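Local structure of DNA polymerase III, beta subunit (Eubacterium rectale, 3T0P) at residues B[11-22]-B[45-56]; B[261-272]-B[322-330]. The protein probably tethers DNA polymerases and other proteins to DNA as a ring-shaped head-to-tail homodimer, making replication processive. All coordinates share one frame; numbering follows the deposited sequence. Where two conformers were deposited one is given.

Contact 1: B[11-22]-B[45-56]. With ACT (acetate ion), chain S; EDO (1,2-ethanediol), chain X.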
loop_
_atom_site.group_PDB
_atom_site.type_symbol
_atom_site.label_atom_id
_atom_site.label_comp_id
_atom_site.label_asym_id
_atom_site.label_seq_id
_atom_site.Cartn_x
_atom_site.Cartn_y
_atom_site.Cartn_z
ATOM N N LEU B 11 -2.220 -23.448 -10.408
ATOM C CA LEU B 11 -0.790 -23.196 -10.457
ATOM C C LEU B 11 -0.496 -21.890 -9.752
ATOM O O LEU B 11 0.462 -21.836 -8.997
ATOM C CB LEU B 11 -0.339 -23.188 -11.928
ATOM C CG LEU B 11 1.143 -23.257 -12.273
ATOM C CD1 LEU B 11 1.843 -24.467 -11.607
ATOM C CD2 LEU B 11 1.299 -23.340 -13.784
ATOM N N LEU B 12 -1.376 -20.873 -9.914
ATOM C CA LEU B 12 -1.209 -19.579 -9.275
ATOM C C LEU B 12 -1.357 -19.693 -7.764
ATOM O O LEU B 12 -0.532 -19.147 -7.031
ATOM C CB LEU B 12 -2.173 -18.516 -9.848
ATOM C CG LEU B 12 -2.105 -17.135 -9.199
ATOM C CD1 LEU B 12 -0.690 -16.543 -9.292
ATOM C CD2 LEU B 12 -3.145 -16.178 -9.804
ATOM N N LYS B 13 -2.401 -20.371 -7.293
ATOM C CA LYS B 13 -2.581 -20.547 -5.858
ATOM C C LYS B 13 -1.328 -21.232 -5.268
ATOM O O LYS B 13 -0.827 -20.780 -4.258
ATOM C CB LYS B 13 -3.864 -21.361 -5.551
ATOM C CG LYS B 13 -4.138 -21.533 -4.067
ATOM C CD LYS B 13 -5.450 -22.239 -3.808
ATOM C CE LYS B 13 -5.851 -22.125 -2.353
ATOM N NZ LYS B 13 -7.147 -22.804 -2.093
ATOM N N GLY B 14 -0.799 -22.236 -5.957
ATOM C CA GLY B 14 0.377 -22.967 -5.502
ATOM C C GLY B 14 1.653 -22.154 -5.425
ATOM O O GLY B 14 2.372 -22.244 -4.419
ATOM N N VAL B 15 1.967 -21.374 -6.497
ATOM C CA VAL B 15 3.199 -20.563 -6.510
ATOM C C VAL B 15 3.100 -19.469 -5.445
ATOM O O VAL B 15 4.105 -19.158 -4.825
ATOM C CB VAL B 15 3.620 -19.984 -7.900
ATOM C CG1 VAL B 15 3.611 -21.059 -8.982
ATOM C CG2 VAL B 15 2.773 -18.780 -8.310
ATOM N N ASN B 16 1.894 -18.929 -5.210
ATOM C CA ASN B 16 1.634 -17.913 -4.197
ATOM C C ASN B 16 1.812 -18.459 -2.782
ATOM O O ASN B 16 2.113 -17.700 -1.878
ATOM C CB ASN B 16 0.235 -17.349 -4.358
ATOM C CG ASN B 16 0.104 -16.297 -5.427
ATOM O OD1 ASN B 16 1.088 -15.792 -5.982
ATOM N ND2 ASN B 16 -1.128 -15.925 -5.731
ATOM N N ILE B 17 1.624 -19.754 -2.584
ATOM C CA ILE B 17 1.810 -20.368 -1.276
ATOM C C ILE B 17 3.306 -20.644 -1.030
ATOM O O ILE B 17 3.842 -20.184 -0.032
ATOM C CB ILE B 17 0.921 -21.635 -1.130
ATOM C CG1 ILE B 17 -0.578 -21.214 -0.986
ATOM C CG2 ILE B 17 1.378 -22.484 0.067
ATOM C CD1 ILE B 17 -1.574 -22.338 -1.161
ATOM N N VAL B 18 3.976 -21.356 -1.940
ATOM C CA VAL B 18 5.371 -21.781 -1.754
ATOM C C VAL B 18 6.354 -20.612 -1.776
ATOM O O VAL B 18 7.404 -20.717 -1.146
ATOM C CB VAL B 18 5.818 -22.926 -2.711
ATOM C CG1 VAL B 18 4.960 -24.167 -2.497
ATOM C CG2 VAL B 18 5.804 -22.496 -4.177
ATOM N N SER B 19 6.003 -19.502 -2.439
ATOM C CA SER B 19 6.812 -18.277 -2.508
ATOM C C SER B 19 7.139 -17.688 -1.129
ATOM O O SER B 19 8.125 -16.962 -1.005
ATOM C CB SER B 19 6.101 -17.213 -3.338
ATOM O OG SER B 19 6.200 -17.585 -4.704
ATOM N N LYS B 20 6.326 -17.987 -0.100
ATOM C CA LYS B 20 6.560 -17.490 1.271
ATOM C C LYS B 20 7.804 -18.109 1.917
ATOM O O LYS B 20 8.221 -17.632 2.960
ATOM C CB LYS B 20 5.332 -17.723 2.154
ATOM C CG LYS B 20 4.356 -16.549 2.103
ATOM C CD LYS B 20 3.720 -16.382 0.724
ATOM C CE LYS B 20 2.689 -15.302 0.655
ATOM N NZ LYS B 20 2.163 -15.171 -0.733
ATOM N N ALA B 21 8.406 -19.153 1.292
ATOM C CA ALA B 21 9.615 -19.816 1.787
ATOM C C ALA B 21 10.810 -19.478 0.910
ATOM O O ALA B 21 11.908 -19.994 1.139
ATOM C CB ALA B 21 9.413 -21.316 1.827
ATOM N N VAL B 22 10.589 -18.634 -0.115
ATOM C CA VAL B 22 11.652 -18.211 -1.030
ATOM C C VAL B 22 12.364 -17.006 -0.380
ATOM O O VAL B 22 11.694 -16.022 -0.077
ATOM C CB VAL B 22 11.150 -17.915 -2.482
ATOM C CG1 VAL B 22 12.257 -17.318 -3.339
ATOM C CG2 VAL B 22 10.581 -19.169 -3.142
ATOM N N LEU B 45 4.857 -28.573 -5.848
ATOM C CA LEU B 45 5.644 -27.347 -5.867
ATOM C C LEU B 45 6.358 -27.274 -4.562
ATOM O O LEU B 45 5.763 -27.607 -3.545
ATOM C CB LEU B 45 4.810 -26.088 -6.071
ATOM C CG LEU B 45 4.154 -25.883 -7.414
ATOM C CD1 LEU B 45 3.513 -24.519 -7.471
ATOM C CD2 LEU B 45 5.132 -26.069 -8.569
HETATM N N MSE B 46 7.602 -26.811 -4.553
HETATM C CA MSE B 46 8.379 -26.770 -3.316
HETATM C C MSE B 46 9.335 -25.588 -3.281
HETATM O O MSE B 46 9.967 -25.271 -4.287
HETATM C CB MSE B 46 9.170 -28.080 -3.200
HETATM C CG MSE B 46 9.735 -28.357 -1.821
HETATM SE SE MSE B 46 10.711 -30.112 -1.734
HETATM C CE MSE B 46 9.473 -31.243 -2.771
ATOM N N ALA B 47 9.433 -24.945 -2.116
ATOM C CA ALA B 47 10.404 -23.904 -1.817
ATOM C C ALA B 47 11.013 -24.193 -0.449
ATOM O O ALA B 47 10.310 -24.636 0.470
ATOM C CB ALA B 47 9.791 -22.530 -1.868
ATOM N N ASN B 48 12.339 -24.086 -0.355
ATOM C CA ASN B 48 13.047 -24.371 0.884
ATOM C C ASN B 48 14.189 -23.399 1.095
ATOM O O ASN B 48 15.042 -23.279 0.222
ATOM C CB ASN B 48 13.565 -25.814 0.877
ATOM C CG ASN B 48 14.125 -26.258 2.193
ATOM O OD1 ASN B 48 13.900 -25.641 3.234
ATOM N ND2 ASN B 48 14.869 -27.346 2.177
ATOM N N ASP B 49 14.233 -22.736 2.265
ATOM C CA ASP B 49 15.319 -21.818 2.607
ATOM C C ASP B 49 16.271 -22.445 3.645
ATOM O O ASP B 49 17.144 -21.749 4.166
ATOM C CB ASP B 49 14.773 -20.472 3.101
ATOM C CG ASP B 49 14.032 -20.508 4.424
ATOM O OD1 ASP B 49 14.569 -21.068 5.387
ATOM O OD2 ASP B 49 12.930 -19.932 4.501
HETATM N N MSE B 50 16.103 -23.764 3.932
HETATM C CA MSE B 50 16.871 -24.610 4.871
HETATM C C MSE B 50 16.340 -24.516 6.306
HETATM O O MSE B 50 16.599 -25.417 7.104
HETATM C CB MSE B 50 18.386 -24.352 4.841
HETATM C CG MSE B 50 19.000 -24.523 3.455
HETATM SE SE MSE B 50 18.583 -26.222 2.561
HETATM C CE MSE B 50 19.803 -27.395 3.632
ATOM N N GLU B 51 15.611 -23.447 6.636
ATOM C CA GLU B 51 14.955 -23.284 7.925
ATOM C C GLU B 51 13.459 -23.610 7.743
ATOM O O GLU B 51 12.884 -24.374 8.510
ATOM C CB GLU B 51 15.152 -21.862 8.480
ATOM C CG GLU B 51 14.401 -21.609 9.776
ATOM C CD GLU B 51 14.773 -20.337 10.503
ATOM O OE1 GLU B 51 15.787 -20.357 11.240
ATOM O OE2 GLU B 51 14.041 -19.330 10.358
ATOM N N LEU B 52 12.846 -23.008 6.726
ATOM C CA LEU B 52 11.432 -23.161 6.412
ATOM C C LEU B 52 11.254 -23.755 5.026
ATOM O O LEU B 52 11.802 -23.243 4.056
ATOM C CB LEU B 52 10.761 -21.790 6.509
ATOM C CG LEU B 52 9.285 -21.695 6.225
ATOM C CD1 LEU B 52 8.486 -22.234 7.391
ATOM C CD2 LEU B 52 8.887 -20.234 5.974
ATOM N N GLY B 53 10.482 -24.832 4.966
ATOM C CA GLY B 53 10.105 -25.541 3.754
ATOM C C GLY B 53 8.604 -25.496 3.548
ATOM O O GLY B 53 7.836 -25.663 4.498
ATOM N N ILE B 54 8.166 -25.200 2.323
ATOM C CA ILE B 54 6.747 -25.200 1.989
ATOM C C ILE B 54 6.601 -26.065 0.745
ATOM O O ILE B 54 7.338 -25.920 -0.233
ATOM C CB ILE B 54 6.048 -23.812 1.854
ATOM C CG1 ILE B 54 6.304 -22.915 3.080
ATOM C CG2 ILE B 54 4.529 -23.992 1.649
ATOM C CD1 ILE B 54 5.831 -21.483 2.924
ATOM N N GLU B 55 5.601 -26.929 0.793
ATOM C CA GLU B 55 5.237 -27.916 -0.208
ATOM C C GLU B 55 3.757 -27.833 -0.469
ATOM O O GLU B 55 2.969 -27.715 0.469
ATOM C CB GLU B 55 5.567 -29.274 0.396
ATOM C CG GLU B 55 5.900 -30.397 -0.549
ATOM C CD GLU B 55 6.256 -31.598 0.300
ATOM O OE1 GLU B 55 5.330 -32.193 0.900
ATOM O OE2 GLU B 55 7.468 -31.858 0.475
ATOM N N THR B 56 3.362 -27.923 -1.727
ATOM C CA THR B 56 1.952 -27.858 -2.076
ATOM C C THR B 56 1.716 -28.755 -3.298
ATOM O O THR B 56 2.624 -28.955 -4.123
ATOM C CB THR B 56 1.497 -26.381 -2.228
ATOM O OG1 THR B 56 0.091 -26.278 -2.021
ATOM C CG2 THR B 56 1.895 -25.759 -3.549
HETATM C C ACT S . 13.377 -27.520 6.207
HETATM O O ACT S . 14.294 -27.700 5.397
HETATM O OXT ACT S . 12.368 -27.032 5.796
HETATM C CH3 ACT S . 13.451 -27.922 7.655
HETATM C C1 EDO X . 0.390 -32.804 0.852
HETATM O O1 EDO X . -0.077 -31.594 1.476
HETATM C C2 EDO X . 1.898 -32.750 0.613
HETATM O O2 EDO X . 2.280 -31.445 0.158
#

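Contact 2: B[261-272]-B[322-330]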
loop_
_atom_site.group_PDB
_atom_site.type_symbol
_atom_site.label_atom_id
_atom_site.label_comp_id
_atom_site.label_asym_id
_atom_site.label_seq_id
_atom_site.Cartn_x
_atom_site.Cartn_y
_atom_site.Cartn_z
ATOM N N LYS B 261 -10.510 -0.214 26.877
ATOM C CA LYS B 261 -9.422 -0.603 25.978
ATOM C C LYS B 261 -9.274 0.388 24.796
ATOM O O LYS B 261 -8.167 0.866 24.535
ATOM C CB LYS B 261 -9.653 -2.054 25.485
ATOM C CG LYS B 261 -8.549 -2.703 24.598
ATOM C CD LYS B 261 -8.523 -2.253 23.100
ATOM C CE LYS B 261 -9.858 -2.246 22.357
ATOM N NZ LYS B 261 -10.551 -3.572 22.369
ATOM N N ARG B 262 -10.359 0.699 24.108
ATOM C CA ARG B 262 -10.335 1.615 22.954
ATOM C C ARG B 262 -9.895 3.028 23.358
ATOM O O ARG B 262 -9.089 3.620 22.640
ATOM C CB ARG B 262 -11.718 1.653 22.247
ATOM C CG ARG B 262 -11.889 2.588 21.010
ATOM C CD ARG B 262 -10.916 2.342 19.860
ATOM N NE ARG B 262 -10.792 0.925 19.505
ATOM C CZ ARG B 262 -9.930 0.444 18.614
ATOM N NH1 ARG B 262 -9.118 1.265 17.954
ATOM N NH2 ARG B 262 -9.870 -0.858 18.379
ATOM N N GLU B 263 -10.386 3.567 24.496
ATOM C CA GLU B 263 -9.980 4.909 24.935
ATOM C C GLU B 263 -8.479 4.964 25.244
ATOM O O GLU B 263 -7.833 5.950 24.890
ATOM C CB GLU B 263 -10.760 5.385 26.162
ATOM C CG GLU B 263 -12.202 5.782 25.903
ATOM C CD GLU B 263 -13.005 6.112 27.156
ATOM O OE1 GLU B 263 -12.401 6.562 28.157
ATOM O OE2 GLU B 263 -14.243 5.914 27.138
ATOM N N LEU B 264 -7.931 3.916 25.906
ATOM C CA LEU B 264 -6.511 3.869 26.234
ATOM C C LEU B 264 -5.681 3.789 24.933
ATOM O O LEU B 264 -4.764 4.595 24.723
ATOM C CB LEU B 264 -6.182 2.695 27.196
ATOM C CG LEU B 264 -4.707 2.634 27.654
ATOM C CD1 LEU B 264 -4.265 3.949 28.325
ATOM C CD2 LEU B 264 -4.467 1.444 28.587
ATOM N N LEU B 265 -6.042 2.866 24.049
ATOM C CA LEU B 265 -5.389 2.709 22.742
ATOM C C LEU B 265 -5.420 4.023 21.941
ATOM O O LEU B 265 -4.355 4.475 21.472
ATOM C CB LEU B 265 -6.052 1.562 21.926
ATOM C CG LEU B 265 -5.528 1.338 20.488
ATOM C CD1 LEU B 265 -3.971 1.195 20.462
ATOM C CD2 LEU B 265 -6.194 0.137 19.855
ATOM N N ASP B 266 -6.599 4.659 21.819
ATOM C CA ASP B 266 -6.677 5.931 21.040
ATOM C C ASP B 266 -5.815 7.052 21.634
ATOM O O ASP B 266 -5.203 7.819 20.891
ATOM C CB ASP B 266 -8.118 6.408 20.906
ATOM C CG ASP B 266 -8.939 5.557 19.944
ATOM O OD1 ASP B 266 -8.344 4.649 19.277
ATOM O OD2 ASP B 266 -10.181 5.762 19.879
ATOM N N CYS B 267 -5.729 7.115 22.963
ATOM C CA CYS B 267 -4.953 8.140 23.606
ATOM C C CYS B 267 -3.444 7.938 23.406
ATOM O O CYS B 267 -2.735 8.899 23.144
ATOM C CB CYS B 267 -5.291 8.205 25.088
ATOM S SG CYS B 267 -4.096 9.171 26.032
ATOM N N ILE B 268 -2.946 6.699 23.590
ATOM C CA ILE B 268 -1.528 6.388 23.437
ATOM C C ILE B 268 -1.130 6.583 21.964
ATOM O O ILE B 268 -0.052 7.115 21.671
ATOM C CB ILE B 268 -1.187 4.978 23.975
ATOM C CG1 ILE B 268 -1.600 4.878 25.465
ATOM C CG2 ILE B 268 0.312 4.715 23.806
ATOM C CD1 ILE B 268 -1.271 3.558 26.208
ATOM N N ASP B 269 -2.026 6.228 21.051
ATOM C CA ASP B 269 -1.783 6.415 19.627
ATOM C C ASP B 269 -1.675 7.934 19.307
ATOM O O ASP B 269 -0.757 8.327 18.592
ATOM C CB ASP B 269 -2.890 5.721 18.832
ATOM C CG ASP B 269 -2.760 5.800 17.325
ATOM O OD1 ASP B 269 -1.678 5.426 16.799
ATOM O OD2 ASP B 269 -3.762 6.170 16.666
ATOM N N ARG B 270 -2.543 8.777 19.891
ATOM C CA ARG B 270 -2.499 10.251 19.724
ATOM C C ARG B 270 -1.146 10.802 20.167
ATOM O O ARG B 270 -0.554 11.597 19.473
ATOM C CB ARG B 270 -3.580 10.944 20.581
ATOM C CG ARG B 270 -4.890 11.076 19.894
ATOM C CD ARG B 270 -5.845 11.984 20.660
ATOM N NE ARG B 270 -6.526 11.284 21.744
ATOM C CZ ARG B 270 -7.568 10.470 21.592
ATOM N NH1 ARG B 270 -8.048 10.211 20.384
ATOM N NH2 ARG B 270 -8.124 9.892 22.648
ATOM N N ALA B 271 -0.671 10.376 21.330
ATOM C CA ALA B 271 0.601 10.779 21.894
ATOM C C ALA B 271 1.786 10.480 20.952
ATOM O O ALA B 271 2.714 11.281 20.900
ATOM C CB ALA B 271 0.805 10.064 23.229
ATOM N N THR B 272 1.761 9.343 20.217
ATOM C CA THR B 272 2.874 8.989 19.326
ATOM C C THR B 272 3.121 9.967 18.197
ATOM O O THR B 272 4.235 9.968 17.678
ATOM C CB THR B 272 2.757 7.612 18.694
ATOM O OG1 THR B 272 1.621 7.569 17.842
ATOM C CG2 THR B 272 2.786 6.505 19.701
ATOM N N PRO B 322 5.453 4.069 24.429
ATOM C CA PRO B 322 4.070 3.960 23.914
ATOM C C PRO B 322 3.840 2.770 22.970
ATOM O O PRO B 322 2.762 2.145 23.029
ATOM C CB PRO B 322 3.833 5.294 23.182
ATOM C CG PRO B 322 5.120 6.010 23.174
ATOM C CD PRO B 322 6.036 5.405 24.170
ATOM N N LYS B 323 4.860 2.426 22.156
ATOM C CA LYS B 323 4.816 1.329 21.173
ATOM C C LYS B 323 4.364 -0.024 21.795
ATOM O O LYS B 323 3.516 -0.713 21.222
ATOM C CB LYS B 323 6.191 1.159 20.520
ATOM C CG LYS B 323 6.272 0.060 19.460
ATOM C CD LYS B 323 7.724 -0.323 19.147
ATOM C CE LYS B 323 7.812 -1.241 17.952
ATOM N NZ LYS B 323 7.161 -2.560 18.191
ATOM N N PHE B 324 4.906 -0.360 22.971
ATOM C CA PHE B 324 4.620 -1.603 23.690
ATOM C C PHE B 324 3.129 -1.717 24.091
ATOM O O PHE B 324 2.539 -2.789 24.000
ATOM C CB PHE B 324 5.528 -1.720 24.918
ATOM C CG PHE B 324 7.023 -1.735 24.622
ATOM C CD1 PHE B 324 7.501 -2.042 23.349
ATOM C CD2 PHE B 324 7.950 -1.445 25.621
ATOM C CE1 PHE B 324 8.878 -2.061 23.081
ATOM C CE2 PHE B 324 9.325 -1.458 25.349
ATOM C CZ PHE B 324 9.777 -1.784 24.085
ATOM N N PHE B 325 2.521 -0.608 24.482
ATOM C CA PHE B 325 1.119 -0.597 24.848
ATOM C C PHE B 325 0.241 -0.681 23.606
ATOM O O PHE B 325 -0.747 -1.416 23.616
ATOM C CB PHE B 325 0.807 0.667 25.655
ATOM C CG PHE B 325 0.696 0.381 27.129
ATOM C CD1 PHE B 325 -0.505 -0.054 27.682
ATOM C CD2 PHE B 325 1.806 0.479 27.958
ATOM C CE1 PHE B 325 -0.592 -0.371 29.038
ATOM C CE2 PHE B 325 1.719 0.148 29.311
ATOM C CZ PHE B 325 0.519 -0.246 29.846
ATOM N N ILE B 326 0.578 0.080 22.561
ATOM C CA ILE B 326 -0.148 0.101 21.297
ATOM C C ILE B 326 -0.139 -1.326 20.700
ATOM O O ILE B 326 -1.208 -1.866 20.406
ATOM C CB ILE B 326 0.435 1.147 20.325
ATOM C CG1 ILE B 326 0.071 2.569 20.764
ATOM C CG2 ILE B 326 -0.056 0.898 18.894
ATOM C CD1 ILE B 326 0.968 3.672 20.205
ATOM N N ASP B 327 1.033 -1.964 20.623
ATOM C CA ASP B 327 1.133 -3.340 20.081
ATOM C C ASP B 327 0.204 -4.301 20.804
ATOM O O ASP B 327 -0.520 -5.023 20.139
ATOM C CB ASP B 327 2.562 -3.894 20.192
ATOM C CG ASP B 327 3.603 -3.278 19.303
ATOM O OD1 ASP B 327 3.230 -2.444 18.431
ATOM O OD2 ASP B 327 4.810 -3.605 19.489
ATOM N N ALA B 328 0.180 -4.265 22.170
ATOM C CA ALA B 328 -0.661 -5.179 22.934
ATOM C C ALA B 328 -2.133 -4.803 22.851
ATOM O O ALA B 328 -2.958 -5.688 22.680
ATOM C CB ALA B 328 -0.212 -5.234 24.396
ATOM N N LEU B 329 -2.477 -3.514 22.978
ATOM C CA LEU B 329 -3.878 -3.089 22.944
ATOM C C LEU B 329 -4.515 -3.354 21.577
ATOM O O LEU B 329 -5.683 -3.720 21.550
ATOM C CB LEU B 329 -4.048 -1.631 23.363
ATOM C CG LEU B 329 -3.714 -1.311 24.817
ATOM C CD1 LEU B 329 -3.593 0.197 25.029
ATOM C CD2 LEU B 329 -4.716 -1.943 25.785
ATOM N N ARG B 330 -3.762 -3.234 20.475
ATOM C CA ARG B 330 -4.231 -3.539 19.101
ATOM C C ARG B 330 -4.712 -4.985 18.930
ATOM O O ARG B 330 -5.468 -5.285 18.003
ATOM C CB ARG B 330 -3.111 -3.312 18.082
ATOM C CG ARG B 330 -3.006 -1.873 17.616
ATOM C CD ARG B 330 -1.978 -1.762 16.522
ATOM N NE ARG B 330 -1.763 -0.375 16.130
ATOM C CZ ARG B 330 -0.662 0.068 15.540
ATOM N NH1 ARG B 330 0.341 -0.766 15.275
ATOM N NH2 ARG B 330 -0.544 1.351 15.224
#

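Contact 1: B[11-22]-B[45-56]
The carbonyl O of Val18 lies only 3.1 Å from Ala47 CB, an unusually tight approach of helix backbone to strand methyl. Bare backbone also meets the hairpin one turn earlier: Gly14 presents no side chain, and Leu45 CD1 settles 3.6 Å from Gly14 C. The side chain of Val18 goes elsewhere: CG1 stands anti to the carbonyl carbon (chi1 -60°), which sends it between the two strands, 3.6 Å from Thr56 CG2 and 3.7 Å from Leu45 O. Ala21 CB, one turn on, packs 3.7 Å from Ile54 CG1, and on the preceding turn Ile17 crosses Ile54 at about a right angle through their CG2 methyls. At the turn, Asp49 CB comes 3.5 Å from Ala21 O. OD1 takes two amides, that of Glu51 nearly along the C-O axis and that of Leu52 from above the carboxylate plane, and OD2 forms a salt bridge with Lys198. Cutting the side chain back to an alanine would probably leave both amides without an acceptor and Lys198 without its charge partner, with the turn freer to move. Helix 72-81 packs against Val15 and Val22, helix 197-206 meets Lys20 and Leu52, and strand 231-236 continues the sheet beyond strand 52-58.

Contact 2: B[261-272]-B[322-330]
The helix pair of the C-terminal domain meets here in knobs-into-holes packing, with Ile268 of one helix and Ile326 and Leu329 of the other as the knobs. The two axes come within 9.5 Å and run roughly antiparallel, at 142°. Ile268 uses both its branches: CG2, anti to the backbone N, rests 3.6 Å from Pro322 CB, whereas CD1 reaches Phe325 CB at 3.6 Å and approaches the phenyl ring obliquely. Leu329 enters the hole formed by Lys261, Leu264, Leu265 and Ile268. Its CD1 lies 3.8 Å from Leu264 CG, those two side chains crossing at about a right angle, while Leu265 slides past Leu329 in the opposite direction.

Ile326 fills the third hole. Its CD1 meets Thr272 CG2 tip to tip at 3.4 Å, tight for two methyls. The rotation of Thr272 is fixed by its hydroxyl, for OG1 donates to Asp269 O over 2.6 Å, in the carbonyl plane and on a lone pair, leaving CG2 turned to the partner helix. Lys261 contributes aliphatic carbon, its CD lying 3.6 Å from Leu329 O, and bends its NZ away to the carbonyls of Ile332 and Glu334.

Met285 of strand 283-288 underlies Leu264, Ile268 and Phe325, and Phe320 meets the Phe325 ring edge-to-face. A pair of helices packed on beta sheet recurs in each domain of the bacterial DNA polymerase III beta subunit family, and in its members such helices line the central channel of the ring, as they probably do here.

How the contacts relate
From the N terminus, contact 1 closes first, returning the chain from helix 8-18 to the hairpin of strands 43-48 and 52-58 after only 22 intervening residues. Contact 2 opens much later and spans 49 residues, all five strands from 283-288 to 316-320 lying between its helices. The two are in series, in different domains, with centres about 36 Å apart and nearest atoms about 20 Å apart. The central domain bridges them: strand 231-236 joins the sheet of contact 1, and strand 176-184 pairs with strand 357-361. Arg270, on helix 261-272 but turned away from 322-330, hydrogen-bonds Lys81 O of the second subunit, at the end of that subunit's helix 72-81, consistent with head-to-tail ring closure.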